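Local coordinates for putative Lipoprotein (Shewanella oneidensis, PDB 3U24) that is of unknown function but binds zinc and calcium ions and is probably related to zinc-dependent metallopeptidases, at residues Ser238-Glu243 with Tyr480-Lys485; Leu245-Phe250 with Met258-Leu263; Leu348-Thr353 with Thr375-Thr380; Ile339-Pro344 with Asp547-His552. All coordinates share one frame; numbering follows the deposited sequence.

Following the chain from its N terminus, the loop 238-243 opens interaction 1, which closes only at 480-485, late in helix 459-485. Interaction 2 falls within that span: after a short turn it folds the start of helix 260-289 back onto helix 243-254, and the two contacts touch through Tyr246 and Ala260 against Tyr480 and His483. Interaction 4 opens at 339-344; interaction 3 follows directly, pairing strands 349-352 and 376-379, and therefore lies within the spans of both 1 and 4. Interaction 1 closes before interaction 4 reaches helix 548-555, making those two long closures cross. Interactions 1 and 3 lie on opposite sides of the chain's centre, about 38 Å apart between their centres.

Interaction 1 (Ser238-Glu243 with Tyr480-Lys485); sequences SFRIGE and YSIHVK
Arg240 and His483 carry this contact between the loop 238-243 and the late part of helix 459-485. The Arg240 guanidinium reaches Ile482 O through NH2 (2.7 Å), approaching a lone pair in the carbonyl plane, while NH1 bonds to Met487 O; a long cationic side chain suits a place where two backbone carbonyls need donors. With CG anti to the carbonyl carbon (chi1 -56°) and the chain extended to NE, its CG lies over one face of the Phe239 ring, toward the rim. At the edge of that ring, Phe239 CE1 meets Ile482 CG2 at 3.7 Å. His483 is used at both nitrogens: ND1 accepts from Ile241 N (3.2 Å), nearly in the ring plane, and NE2 bonds to Ala514 O and Ser517 O, a pattern that suits a neutral ring protonated at NE2. Ser238 shapes the approach as an ST turn, its OG accepting from Arg240 N at 2.9 Å. The loop then runs into helix 243-254, with Gly242 at the N-cap position; its N donates to His483 O (2.9 Å), and its backbone angles would jam a CB against the preceding carbonyl. Beyond it, one water accepts from Glu243 N and donates to Val484 O. Another accepts from Tyr480 OH and donates to Glu243 OE2 at 2.7 Å, joining a phenol and a carboxylate too far apart to bond directly.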
# COMPACT_ATOMS: atom_id res chain seq x y z
N SER A 238 -5.35 16.41 17.96
CA SER A 238 -5.33 14.96 18.04
C SER A 238 -5.00 14.39 16.66
O SER A 238 -5.38 14.97 15.64
CB SER A 238 -6.69 14.38 18.49
OG SER A 238 -6.75 12.95 18.28
N PHE A 239 -4.31 13.27 16.64
CA PHE A 239 -4.00 12.54 15.42
C PHE A 239 -5.23 11.74 14.90
O PHE A 239 -5.21 11.23 13.77
CB PHE A 239 -2.81 11.61 15.66
CG PHE A 239 -3.06 10.55 16.70
CD1 PHE A 239 -3.65 9.35 16.35
CD2 PHE A 239 -2.64 10.73 18.01
CE1 PHE A 239 -3.88 8.39 17.31
CE2 PHE A 239 -2.85 9.76 18.97
CZ PHE A 239 -3.49 8.59 18.61
N ARG A 240 -6.27 11.64 15.73
CA ARG A 240 -7.45 10.85 15.43
C ARG A 240 -8.37 11.71 14.57
O ARG A 240 -8.73 12.83 14.94
CB ARG A 240 -8.14 10.42 16.70
CG ARG A 240 -7.24 9.66 17.67
CD ARG A 240 -7.81 9.73 19.08
NE ARG A 240 -6.94 9.10 20.09
CZ ARG A 240 -6.89 7.79 20.31
NH1 ARG A 240 -6.08 7.31 21.22
NH2 ARG A 240 -7.64 6.97 19.61
N ILE A 241 -8.71 11.23 13.38
CA ILE A 241 -9.38 12.13 12.43
C ILE A 241 -10.89 12.21 12.66
O ILE A 241 -11.53 13.13 12.18
CB ILE A 241 -9.01 11.79 10.95
CG1 ILE A 241 -9.48 10.39 10.52
CG2 ILE A 241 -7.49 11.88 10.74
CD1 ILE A 241 -9.31 10.12 9.01
N GLY A 242 -11.48 11.27 13.41
CA GLY A 242 -12.91 11.31 13.74
C GLY A 242 -13.83 10.66 12.70
O GLY A 242 -13.41 10.43 11.53
N GLU A 243 -15.06 10.38 13.10
CA GLU A 243 -15.99 9.63 12.25
C GLU A 243 -16.30 10.26 10.87
O GLU A 243 -16.28 9.56 9.85
CB GLU A 243 -17.30 9.39 12.99
CG GLU A 243 -18.33 8.58 12.19
CD GLU A 243 -19.40 7.95 13.12
OE1 GLU A 243 -19.91 8.67 14.02
OE2 GLU A 243 -19.72 6.74 12.99
N TYR A 480 -9.94 1.65 12.68
CA TYR A 480 -11.23 2.24 12.92
C TYR A 480 -11.36 2.69 14.36
O TYR A 480 -11.76 3.82 14.63
CB TYR A 480 -12.35 1.24 12.56
CG TYR A 480 -13.75 1.80 12.67
CD1 TYR A 480 -14.32 2.52 11.62
CD2 TYR A 480 -14.50 1.64 13.82
CE1 TYR A 480 -15.62 3.06 11.73
CE2 TYR A 480 -15.78 2.17 13.94
CZ TYR A 480 -16.36 2.87 12.89
OH TYR A 480 -17.65 3.39 13.01
N SER A 481 -11.02 1.80 15.30
CA SER A 481 -11.21 2.12 16.71
C SER A 481 -10.35 3.30 17.16
O SER A 481 -10.79 4.09 17.95
CB SER A 481 -11.01 0.90 17.59
OG SER A 481 -11.87 -0.15 17.13
N ILE A 482 -9.15 3.41 16.62
CA ILE A 482 -8.25 4.52 16.95
C ILE A 482 -8.82 5.85 16.47
O ILE A 482 -8.92 6.79 17.22
CB ILE A 482 -6.84 4.26 16.34
CG1 ILE A 482 -6.12 3.20 17.17
CG2 ILE A 482 -5.99 5.54 16.29
CD1 ILE A 482 -4.80 2.75 16.56
N HIS A 483 -9.26 5.91 15.22
CA HIS A 483 -9.70 7.15 14.61
C HIS A 483 -11.13 7.55 14.91
O HIS A 483 -11.46 8.74 14.86
CB HIS A 483 -9.44 7.07 13.13
CG HIS A 483 -8.00 7.17 12.81
ND1 HIS A 483 -7.33 8.33 12.95
CD2 HIS A 483 -7.06 6.21 12.47
CE1 HIS A 483 -6.05 8.12 12.68
NE2 HIS A 483 -5.88 6.84 12.35
N VAL A 484 -11.96 6.56 15.25
CA VAL A 484 -13.38 6.79 15.43
C VAL A 484 -13.81 6.56 16.87
O VAL A 484 -14.75 7.21 17.33
CB VAL A 484 -14.25 5.90 14.46
CG1 VAL A 484 -15.76 6.18 14.66
CG2 VAL A 484 -13.85 6.21 13.02
N LYS A 485 -13.15 5.66 17.58
CA LYS A 485 -13.68 5.22 18.88
C LYS A 485 -12.72 5.48 20.04
O LYS A 485 -12.90 4.93 21.11
CB LYS A 485 -14.01 3.72 18.86
CG LYS A 485 -15.05 3.31 17.84
CD LYS A 485 -15.21 1.79 17.85
CE LYS A 485 -15.97 1.26 19.06
NZ LYS A 485 -17.43 1.36 18.77
O HOH W 1 -18.23 5.23 11.36
O HOH W 2 -15.36 10.08 16.10

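Interaction 2 (Leu245-Phe250 with Met258-Leu263)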
# COMPACT_ATOMS: atom_id res chain seq x y z
N LEU A 245 -14.73 12.52 8.90
CA LEU A 245 -13.59 12.49 7.98
C LEU A 245 -13.18 11.05 7.62
O LEU A 245 -12.77 10.80 6.48
CB LEU A 245 -12.41 13.28 8.52
CG LEU A 245 -12.61 14.80 8.65
CD1 LEU A 245 -11.41 15.43 9.37
CD2 LEU A 245 -12.83 15.46 7.29
N TYR A 246 -13.36 10.13 8.55
CA TYR A 246 -12.90 8.77 8.36
C TYR A 246 -13.77 8.11 7.32
O TYR A 246 -13.26 7.55 6.36
CB TYR A 246 -12.89 7.98 9.67
CG TYR A 246 -12.17 6.65 9.57
CD1 TYR A 246 -12.84 5.53 9.13
CD2 TYR A 246 -10.85 6.53 9.93
CE1 TYR A 246 -12.24 4.30 9.04
CE2 TYR A 246 -10.21 5.32 9.84
CZ TYR A 246 -10.93 4.19 9.39
OH TYR A 246 -10.34 2.94 9.29
N GLU A 247 -15.08 8.23 7.46
CA GLU A 247 -16.00 7.71 6.46
C GLU A 247 -15.78 8.32 5.08
O GLU A 247 -15.83 7.60 4.07
CB GLU A 247 -17.43 7.93 6.89
CG GLU A 247 -17.88 7.10 8.10
CD GLU A 247 -18.09 5.63 7.77
OE1 GLU A 247 -17.90 5.20 6.59
OE2 GLU A 247 -18.43 4.86 8.69
N GLN A 248 -15.56 9.64 5.00
CA GLN A 248 -15.35 10.27 3.70
C GLN A 248 -14.04 9.72 3.13
O GLN A 248 -13.99 9.35 1.95
CB GLN A 248 -15.37 11.83 3.76
CG GLN A 248 -16.72 12.46 4.08
CD GLN A 248 -16.75 13.98 4.51
OE1 GLN A 248 -15.76 14.57 4.96
NE2 GLN A 248 -17.94 14.57 4.42
N LYS A 249 -12.97 9.65 3.94
CA LYS A 249 -11.69 9.15 3.43
C LYS A 249 -11.79 7.69 2.97
O LYS A 249 -11.22 7.31 1.95
CB LYS A 249 -10.57 9.28 4.47
CG LYS A 249 -9.15 9.00 3.95
CD LYS A 249 -8.09 9.48 4.95
CE LYS A 249 -6.66 9.57 4.41
NZ LYS A 249 -6.13 8.28 3.96
N PHE A 250 -12.49 6.89 3.76
CA PHE A 250 -12.74 5.50 3.46
C PHE A 250 -13.47 5.41 2.14
O PHE A 250 -13.04 4.65 1.30
CB PHE A 250 -13.51 4.85 4.61
CG PHE A 250 -13.82 3.39 4.43
CD1 PHE A 250 -12.91 2.44 4.80
CD2 PHE A 250 -15.06 2.98 3.96
CE1 PHE A 250 -13.21 1.08 4.65
CE2 PHE A 250 -15.37 1.64 3.81
CZ PHE A 250 -14.43 0.69 4.12
N MSE A 258 -19.71 -0.52 1.08
CA MSE A 258 -20.30 -0.38 2.42
C MSE A 258 -19.58 0.77 3.15
O MSE A 258 -18.56 1.29 2.64
CB MSE A 258 -20.16 -1.69 3.18
CG MSE A 258 -18.74 -2.04 3.54
SE MSE A 258 -18.49 -3.84 4.36
CE MSE A 258 -17.94 -4.96 2.83
N THR A 259 -20.12 1.19 4.29
CA THR A 259 -19.41 2.20 5.12
C THR A 259 -18.31 1.54 5.96
O THR A 259 -18.25 0.31 6.09
CB THR A 259 -20.36 2.89 6.11
OG1 THR A 259 -20.81 1.92 7.04
CG2 THR A 259 -21.57 3.54 5.39
N ALA A 260 -17.50 2.38 6.60
CA ALA A 260 -16.40 1.89 7.45
C ALA A 260 -17.02 1.24 8.68
O ALA A 260 -16.55 0.21 9.13
CB ALA A 260 -15.45 3.03 7.84
N LYS A 261 -18.11 1.82 9.18
CA LYS A 261 -18.80 1.27 10.33
C LYS A 261 -19.29 -0.13 9.98
O LYS A 261 -19.16 -1.05 10.73
CB LYS A 261 -19.99 2.17 10.70
CG LYS A 261 -20.76 1.71 11.94
CD LYS A 261 -21.78 2.76 12.32
CE LYS A 261 -22.26 2.57 13.76
NZ LYS A 261 -23.52 3.34 13.95
N GLN A 262 -19.85 -0.28 8.79
CA GLN A 262 -20.29 -1.61 8.40
C GLN A 262 -19.13 -2.61 8.35
O GLN A 262 -19.26 -3.76 8.79
CB GLN A 262 -21.01 -1.58 7.05
CG GLN A 262 -22.45 -1.13 7.11
CD GLN A 262 -22.98 -1.01 5.70
OE1 GLN A 262 -22.53 -0.16 4.92
NE2 GLN A 262 -23.91 -1.89 5.34
N LEU A 263 -18.01 -2.20 7.79
CA LEU A 263 -16.86 -3.12 7.72
C LEU A 263 -16.36 -3.51 9.14
O LEU A 263 -15.99 -4.65 9.39
CB LEU A 263 -15.71 -2.48 6.96
CG LEU A 263 -14.51 -3.41 6.66
CD1 LEU A 263 -14.86 -4.46 5.59
CD2 LEU A 263 -13.32 -2.60 6.27
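Glu247 grips the start of helix 260-289 with both carboxylate oxygens. Its OE1 accepts from Ala260 N at 2.8 Å in a nearly straight bond (172°), and OE2 accepts from Lys261 N at 3.1 Å; both amides arrive on the syn sides, slightly out of the carboxylate plane. A turn about the CB-CG bond (chi2 -74°) brings the carboxylate round to these amides, and glutamate suits the place because its negative charge probably also interacts favourably with the N-terminal end of the helix dipole. Beside this grip, Ala260 CB sits over the face of the Phe250 ring, 3.9 Å from its centroid, in a CH-pi contact, and also meets Tyr246 CE1 at the edge of the second ring (3.7 Å). A small methyl suits the place between the Phe250 face and the Tyr246 edge. Farther along, Leu263 CD2 reaches Phe250 CE1 at 4.0 Å, its side chain crossing the phenylalanine at about a right angle. The topology is that of two consecutive helices, 243-254 and 260-289, joined by a short turn, with a capping box at the start of the second: Gln262 N donates to Thr259 OG1 at 3.0 Å and Thr259 N to Gln262 OE1 at 2.8 Å. Replacing Glu247 by an alanine would probably leave the amides of Ala260 and Lys261 without their acceptors and the helix start without its compensating charge. Outside the pair, Asp479 holds Tyr246 OH, Thr522 flanks Phe250, and helix 523-542 supplies Tyr525 and Ser526 against Leu263.

Interaction 3 (Leu348-Thr353 with Thr375-Thr380); sequences LVVRET and TYYNVT
Strands 349-352 and 376-379 run parallel, their axes 4.8 Å apart at closest approach and 34° from exact alignment. Arg351 bonds to the residues before and after its partner Asn378: Arg351 N donates to Tyr377 O (3.0 Å) and Arg351 O accepts from Val379 N (3.0 Å). Tyr377 N to Val349 O and Thr353 N to Val379 O extend the pairing both ways. On the face that carries Arg351, Tyr376 and Asn378, the guanidinium lies flat on the Tyr376 ring, planes 23° apart, in an off-centre cation-pi stack with Arg351 CZ 4.0 Å from the centroid. Asn378 OD1 holds it from the edge: Arg351 NE donates at 2.7 Å, nearly along the C=O axis, with a weak second bond from NH1. Tyrosine offers this cation a flat pi surface and asparagine a carbonyl, together limiting its rotation. The opposite face is mainly apolar, and branched valines suit it, Val350 CG1 packing on Val379 CG2 at 3.8 Å; Glu352, also on it, pairs with Arg324. Just before the strand, Leu348 CG packs on Tyr377 CB (4.1 Å). With CG anti to the backbone N (chi1 -169°), the Tyr377 ring takes Val379 CG2 over its centre, and its OH bonds to Asn406. At the far end Thr353 OG1 and Thr380 OG1 bond at 2.8 Å. Strand 362-364 pairs antiparallel with the other side of 376-379, completing a small mixed sheet backed by helix 319-337. Tyr377 lies near Glu409, next to zinc ligand His408: a sheet beside the zinc site, consistent with the MA clan of metallopeptidases.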
# COMPACT_ATOMS: atom_id res chain seq x y z
N LEU A 348 7.54 -17.25 -13.48
CA LEU A 348 7.91 -16.21 -12.52
C LEU A 348 9.33 -16.42 -12.04
O LEU A 348 9.67 -17.49 -11.56
CB LEU A 348 6.96 -16.22 -11.33
CG LEU A 348 7.15 -15.19 -10.20
CD1 LEU A 348 7.31 -13.76 -10.70
CD2 LEU A 348 5.97 -15.32 -9.24
N VAL A 349 10.14 -15.38 -12.14
CA VAL A 349 11.54 -15.48 -11.76
C VAL A 349 11.75 -15.07 -10.31
O VAL A 349 11.56 -13.90 -9.97
CB VAL A 349 12.42 -14.55 -12.62
CG1 VAL A 349 13.88 -14.64 -12.14
CG2 VAL A 349 12.28 -14.89 -14.11
N VAL A 350 12.18 -16.00 -9.47
CA VAL A 350 12.45 -15.63 -8.10
C VAL A 350 13.84 -15.09 -8.08
O VAL A 350 14.72 -15.67 -8.67
CB VAL A 350 12.39 -16.81 -7.13
CG1 VAL A 350 12.59 -16.30 -5.71
CG2 VAL A 350 11.05 -17.53 -7.24
N ARG A 351 14.01 -13.95 -7.43
CA ARG A 351 15.32 -13.35 -7.29
C ARG A 351 15.50 -12.88 -5.87
O ARG A 351 14.56 -12.48 -5.19
CB ARG A 351 15.53 -12.17 -8.27
CG ARG A 351 15.62 -10.78 -7.62
CD ARG A 351 15.72 -9.66 -8.64
NE ARG A 351 14.98 -8.47 -8.23
CZ ARG A 351 14.76 -7.40 -8.99
NH1 ARG A 351 14.04 -6.38 -8.51
NH2 ARG A 351 15.24 -7.33 -10.23
N GLU A 352 16.76 -12.91 -5.47
CA GLU A 352 17.17 -12.51 -4.15
C GLU A 352 17.12 -10.95 -4.12
O GLU A 352 17.78 -10.29 -4.92
CB GLU A 352 18.55 -13.17 -3.76
CG GLU A 352 19.41 -13.87 -4.86
CD GLU A 352 19.02 -15.33 -5.29
OE1 GLU A 352 18.43 -15.45 -6.39
OE2 GLU A 352 19.36 -16.37 -4.62
N THR A 353 16.30 -10.40 -3.21
CA THR A 353 15.91 -8.98 -3.23
C THR A 353 17.11 -8.07 -3.27
O THR A 353 17.99 -8.21 -2.44
CB THR A 353 15.13 -8.50 -1.97
OG1 THR A 353 13.99 -9.33 -1.73
CG2 THR A 353 14.66 -7.04 -2.14
N THR A 375 9.47 -8.36 -14.65
CA THR A 375 8.74 -8.62 -13.40
C THR A 375 9.41 -9.72 -12.62
O THR A 375 9.60 -10.80 -13.16
CB THR A 375 7.27 -9.06 -13.67
OG1 THR A 375 6.60 -8.08 -14.49
CG2 THR A 375 6.48 -9.22 -12.35
N TYR A 376 9.73 -9.46 -11.35
CA TYR A 376 10.32 -10.46 -10.44
C TYR A 376 9.56 -10.70 -9.11
O TYR A 376 8.83 -9.84 -8.64
CB TYR A 376 11.74 -10.04 -10.04
CG TYR A 376 12.62 -9.64 -11.18
CD1 TYR A 376 13.43 -10.58 -11.83
CD2 TYR A 376 12.69 -8.31 -11.60
CE1 TYR A 376 14.26 -10.20 -12.88
CE2 TYR A 376 13.52 -7.93 -12.65
CZ TYR A 376 14.29 -8.88 -13.28
OH TYR A 376 15.10 -8.50 -14.33
N TYR A 377 9.83 -11.85 -8.49
CA TYR A 377 9.47 -12.10 -7.10
C TYR A 377 10.72 -11.88 -6.24
O TYR A 377 11.61 -12.74 -6.19
CB TYR A 377 8.94 -13.53 -6.95
CG TYR A 377 8.28 -13.91 -5.63
CD1 TYR A 377 7.88 -12.97 -4.70
CD2 TYR A 377 7.99 -15.24 -5.37
CE1 TYR A 377 7.26 -13.35 -3.52
CE2 TYR A 377 7.35 -15.64 -4.22
CZ TYR A 377 6.98 -14.70 -3.29
OH TYR A 377 6.39 -15.11 -2.13
N ASN A 378 10.77 -10.72 -5.59
CA ASN A 378 11.83 -10.35 -4.67
C ASN A 378 11.68 -11.07 -3.33
O ASN A 378 10.74 -10.82 -2.59
CB ASN A 378 11.82 -8.84 -4.41
CG ASN A 378 12.09 -8.03 -5.66
OD1 ASN A 378 12.99 -8.36 -6.43
ND2 ASN A 378 11.31 -6.98 -5.87
N VAL A 379 12.61 -11.96 -3.03
CA VAL A 379 12.59 -12.72 -1.79
C VAL A 379 13.92 -12.43 -1.13
O VAL A 379 14.96 -12.72 -1.73
CB VAL A 379 12.48 -14.22 -2.08
CG1 VAL A 379 12.76 -15.04 -0.83
CG2 VAL A 379 11.11 -14.55 -2.65
N THR A 380 13.91 -11.82 0.05
CA THR A 380 15.17 -11.43 0.71
C THR A 380 15.83 -12.58 1.43
O THR A 380 15.25 -13.08 2.42
CB THR A 380 14.98 -10.30 1.74
OG1 THR A 380 14.28 -9.23 1.10
CG2 THR A 380 16.38 -9.80 2.27

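Interaction 4 (Ile339-Pro344 with Asp547-His552)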
# COMPACT_ATOMS: atom_id res chain seq x y z
N ILE A 339 -8.49 -23.95 -10.80
CA ILE A 339 -8.81 -22.74 -10.10
C ILE A 339 -8.78 -21.51 -11.04
O ILE A 339 -9.67 -20.68 -11.00
CB ILE A 339 -7.86 -22.65 -8.93
CG1 ILE A 339 -8.27 -23.74 -7.92
CG2 ILE A 339 -7.84 -21.23 -8.35
CD1 ILE A 339 -7.43 -23.79 -6.66
N VAL A 340 -7.79 -21.43 -11.92
CA VAL A 340 -7.65 -20.29 -12.83
C VAL A 340 -6.63 -20.66 -13.90
O VAL A 340 -5.69 -21.35 -13.60
CB VAL A 340 -7.20 -19.02 -12.04
CG1 VAL A 340 -5.75 -19.15 -11.63
CG2 VAL A 340 -7.42 -17.76 -12.85
N THR A 341 -6.82 -20.25 -15.14
CA THR A 341 -5.83 -20.54 -16.18
C THR A 341 -4.54 -19.79 -15.90
O THR A 341 -4.54 -18.58 -15.73
CB THR A 341 -6.34 -20.12 -17.59
OG1 THR A 341 -7.60 -20.74 -17.86
CG2 THR A 341 -5.30 -20.50 -18.72
N LEU A 342 -3.44 -20.52 -15.85
CA LEU A 342 -2.11 -19.93 -15.79
C LEU A 342 -1.36 -20.15 -17.11
O LEU A 342 -1.53 -21.18 -17.71
CB LEU A 342 -1.32 -20.60 -14.67
CG LEU A 342 -1.92 -20.47 -13.28
CD1 LEU A 342 -1.15 -21.37 -12.32
CD2 LEU A 342 -1.91 -19.00 -12.86
N ASP A 343 -0.55 -19.20 -17.56
CA ASP A 343 0.22 -19.35 -18.81
C ASP A 343 1.65 -19.86 -18.53
O ASP A 343 2.46 -19.10 -18.01
CB ASP A 343 0.29 -18.01 -19.54
CG ASP A 343 1.03 -18.09 -20.87
OD1 ASP A 343 0.39 -17.95 -21.94
OD2 ASP A 343 2.27 -18.31 -20.86
N PRO A 344 1.97 -21.13 -18.88
CA PRO A 344 3.31 -21.69 -18.55
C PRO A 344 4.54 -20.91 -19.10
O PRO A 344 5.65 -21.06 -18.55
CB PRO A 344 3.28 -23.11 -19.14
CG PRO A 344 1.83 -23.43 -19.30
CD PRO A 344 1.13 -22.13 -19.58
N ASP A 547 -19.37 -21.82 -12.13
CA ASP A 547 -18.07 -22.39 -12.37
C ASP A 547 -16.98 -21.52 -11.71
O ASP A 547 -16.74 -20.38 -12.12
CB ASP A 547 -17.79 -22.53 -13.87
CG ASP A 547 -16.42 -23.16 -14.11
OD1 ASP A 547 -16.24 -24.37 -13.86
OD2 ASP A 547 -15.48 -22.44 -14.49
N LEU A 548 -16.30 -22.06 -10.70
CA LEU A 548 -15.27 -21.31 -10.00
C LEU A 548 -14.21 -20.66 -10.92
O LEU A 548 -13.90 -19.46 -10.79
CB LEU A 548 -14.59 -22.15 -8.89
CG LEU A 548 -13.65 -21.36 -7.97
CD1 LEU A 548 -14.46 -20.29 -7.24
CD2 LEU A 548 -12.91 -22.27 -6.99
N LYS A 549 -13.67 -21.44 -11.84
CA LYS A 549 -12.63 -20.94 -12.74
C LYS A 549 -13.11 -19.77 -13.62
O LYS A 549 -12.39 -18.78 -13.79
CB LYS A 549 -12.12 -22.08 -13.60
CG LYS A 549 -10.96 -21.76 -14.52
CD LYS A 549 -10.65 -22.99 -15.35
CE LYS A 549 -9.24 -22.97 -15.88
NZ LYS A 549 -8.99 -24.29 -16.54
N ALA A 550 -14.33 -19.89 -14.15
CA ALA A 550 -14.93 -18.83 -14.99
C ALA A 550 -15.20 -17.61 -14.14
O ALA A 550 -15.07 -16.50 -14.59
CB ALA A 550 -16.25 -19.30 -15.67
N PHE A 551 -15.59 -17.82 -12.89
CA PHE A 551 -15.77 -16.67 -12.00
C PHE A 551 -14.46 -15.90 -11.84
O PHE A 551 -14.40 -14.68 -12.03
CB PHE A 551 -16.33 -17.10 -10.65
CG PHE A 551 -16.36 -15.98 -9.63
CD1 PHE A 551 -17.37 -15.05 -9.65
CD2 PHE A 551 -15.37 -15.87 -8.68
CE1 PHE A 551 -17.40 -14.03 -8.72
CE2 PHE A 551 -15.39 -14.85 -7.75
CZ PHE A 551 -16.42 -13.94 -7.78
N HIS A 552 -13.41 -16.63 -11.53
CA HIS A 552 -12.10 -16.04 -11.30
C HIS A 552 -11.61 -15.29 -12.48
O HIS A 552 -11.14 -14.16 -12.35
CB HIS A 552 -11.06 -17.09 -10.87
CG HIS A 552 -11.24 -17.59 -9.44
ND1 HIS A 552 -10.80 -18.81 -9.04
CD2 HIS A 552 -11.83 -17.00 -8.31
CE1 HIS A 552 -11.11 -19.00 -7.73
NE2 HIS A 552 -11.73 -17.88 -7.28
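His552 and Ile339 make the tight part of this contact, where a loop meets the first turn of helix 548-555. His552 ND1 donates to Ile339 O at 2.9 Å in a nearly straight bond (168°); the oxygen lies close to the ring plane, although the donor stands above the plane of the carbonyl. The same oxygen receives a C-H contact from Lys549 CA (3.4 Å), so two groups of the helix close on it. Ile339 CG2 comes up beside the ND1-CE1 side of the ring, 3.9 Å from His552 ND1, and Val340 CG2 reaches His552 CB at 4.2 Å. Histidine suits this buried place because both nitrogens find partners, NE2 bonding to Tyr444 OH while the ring meets Trp441 edge to face. An alanine at His552 is likely to leave Ile339 O and Tyr444 OH without their mates and open a gap beside Ile339. The outer side is looser and more exposed. There Lys549, with CG anti to the backbone N (chi1 -175°) and an extended chain, runs past the loop; its CE comes within 3.4 Å of Thr341 OG1, but NZ bonds to Asn338 and the threonine hydroxyl to Glu553. Inward, Ile339 packs between Met448 and Met449 of helix 435-451 and Phe333 and Val334 of helix 319-337, while Val340 rests on Tyr420 of helix 414-423, in the loop that leads from helix 319-337 to strand 349-352.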